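Local structure of uncharacterized protein (Eubacterium ventriosum, 3FDI) at residues B[88-93]-B[109-114]. The protein is of unknown function but belongs to the cytidylate kinase-like family of P-loop NTPases, so it probably binds a nucleoside triphosphate. Numbering follows the deposited sequence.
Sequences NFIRKK and EEILSD
I90 and I111 meet through their branch methyls, CG2 of I90 lying 4.1 Å from CG2 of I111. CG2 of I90 is also touched by L112, whose CD1 lies 3.9 Å from it, the two side chains crossing at about a right angle. With CG1 beside the backbone N (chi1 -72° in I90, -66° in I111), CG2 stands anti to that N in both isoleucines, which puts these methyls in the interface. The other L112 methyl, CD2, lies over the helix backbone, 4.1 Å from CA of R91. No hydrogen bond crosses this buried, apolar seam. It joins helix 81-95 to the end of helix 108-111, which follows strand 101-104 of the five-stranded parallel sheet, in the 2-3-1-4-5 strand order of a P-loop kinase core. Of the R91 side chain, CB meets I111, 4.1 Å from its CG2, while the bent chain carries the guanidinium away. There NE and NH2 grip OD1 of N88 side-on, in the guanidinium plane, NE at 2.9 Å; NH1 pairs with E96, and F57 adds a cation-pi contact. A leucine in place of R91 would probably leave N88 OD1 without these two donors and E96 without this cationic partner. I90 also touches L40 of helix 37-43.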
# COMPACT_ATOMS: atom_id res chain seq x y z
N ASN B 88 -17.48 1.44 21.52
CA ASN B 88 -18.43 2.21 22.25
C ASN B 88 -18.02 2.49 23.71
O ASN B 88 -18.23 3.61 24.20
CB ASN B 88 -19.77 1.58 22.17
CG ASN B 88 -20.86 2.54 22.53
OD1 ASN B 88 -20.79 3.74 22.19
ND2 ASN B 88 -21.86 2.04 23.25
N PHE B 89 -17.41 1.49 24.39
CA PHE B 89 -16.79 1.70 25.72
C PHE B 89 -15.86 2.87 25.68
O PHE B 89 -15.90 3.73 26.54
CB PHE B 89 -16.04 0.45 26.21
CG PHE B 89 -15.33 0.62 27.55
CD1 PHE B 89 -15.92 0.21 28.72
CD2 PHE B 89 -14.05 1.12 27.60
CE1 PHE B 89 -15.26 0.37 29.96
CE2 PHE B 89 -13.39 1.28 28.81
CZ PHE B 89 -13.99 0.92 29.98
N ILE B 90 -14.99 2.89 24.69
CA ILE B 90 -13.95 3.88 24.57
C ILE B 90 -14.53 5.24 24.31
O ILE B 90 -14.08 6.23 24.89
CB ILE B 90 -13.01 3.48 23.45
CG1 ILE B 90 -12.17 2.29 23.93
CG2 ILE B 90 -12.07 4.60 23.08
CD1 ILE B 90 -11.15 1.76 22.88
N ARG B 91 -15.53 5.28 23.43
CA ARG B 91 -16.19 6.50 23.05
C ARG B 91 -16.97 7.08 24.24
O ARG B 91 -16.89 8.27 24.50
CB ARG B 91 -17.13 6.20 21.86
CG ARG B 91 -17.83 7.42 21.24
CD ARG B 91 -19.12 7.04 20.47
NE ARG B 91 -20.09 6.41 21.37
CZ ARG B 91 -20.94 7.05 22.17
NH1 ARG B 91 -21.01 8.39 22.22
NH2 ARG B 91 -21.71 6.34 22.98
N LYS B 92 -17.71 6.25 24.96
CA LYS B 92 -18.45 6.71 26.14
C LYS B 92 -17.54 7.22 27.23
O LYS B 92 -17.80 8.27 27.79
CB LYS B 92 -19.34 5.60 26.72
CG LYS B 92 -20.63 5.38 25.96
CD LYS B 92 -21.52 4.30 26.62
CE LYS B 92 -22.82 4.05 25.82
NZ LYS B 92 -23.87 3.24 26.54
N LYS B 93 -16.49 6.47 27.55
CA LYS B 93 -15.56 6.90 28.58
C LYS B 93 -14.92 8.23 28.18
O LYS B 93 -14.79 9.13 29.02
CB LYS B 93 -14.50 5.84 28.87
CG LYS B 93 -15.00 4.58 29.58
CD LYS B 93 -15.58 4.88 30.96
CE LYS B 93 -15.48 3.68 31.88
NZ LYS B 93 -16.19 3.80 33.19
N GLU B 109 -7.20 6.00 18.29
CA GLU B 109 -6.95 7.31 17.69
C GLU B 109 -8.03 7.63 16.65
O GLU B 109 -8.40 8.80 16.50
CB GLU B 109 -5.55 7.43 17.08
CG GLU B 109 -5.36 6.95 15.65
CD GLU B 109 -5.66 5.49 15.42
OE1 GLU B 109 -5.74 4.63 16.40
OE2 GLU B 109 -5.86 5.17 14.22
N GLU B 110 -8.57 6.61 15.98
CA GLU B 110 -9.65 6.81 15.01
C GLU B 110 -10.98 7.09 15.69
O GLU B 110 -11.68 8.06 15.32
CB GLU B 110 -9.78 5.63 14.07
CG GLU B 110 -10.86 5.75 13.02
CD GLU B 110 -10.67 6.91 12.02
OE1 GLU B 110 -9.52 7.41 11.83
OE2 GLU B 110 -11.69 7.32 11.41
N ILE B 111 -11.34 6.24 16.67
CA ILE B 111 -12.57 6.41 17.47
C ILE B 111 -12.70 7.81 18.15
O ILE B 111 -13.81 8.37 18.20
CB ILE B 111 -12.66 5.36 18.57
CG1 ILE B 111 -12.82 3.96 17.97
CG2 ILE B 111 -13.82 5.67 19.55
CD1 ILE B 111 -12.82 2.93 19.03
N LEU B 112 -11.58 8.34 18.63
CA LEU B 112 -11.55 9.55 19.40
C LEU B 112 -11.00 10.72 18.62
O LEU B 112 -10.53 11.72 19.18
CB LEU B 112 -10.74 9.30 20.65
CG LEU B 112 -11.32 8.27 21.61
CD1 LEU B 112 -10.40 8.08 22.78
CD2 LEU B 112 -12.78 8.64 22.07
N SER B 113 -10.99 10.55 17.30
CA SER B 113 -10.81 11.62 16.33
C SER B 113 -11.37 12.99 16.69
O SER B 113 -10.69 13.99 16.66
CB SER B 113 -11.53 11.22 15.04
OG SER B 113 -10.66 10.51 14.22
N ASP B 114 -12.64 13.06 16.98
CA ASP B 114 -13.24 14.38 17.19
C ASP B 114 -12.99 14.92 18.61
O ASP B 114 -13.42 16.03 18.91
CB ASP B 114 -14.74 14.34 16.92
CG ASP B 114 -15.42 13.28 17.70
OD1 ASP B 114 -14.87 12.16 17.73
OD2 ASP B 114 -16.52 13.55 18.26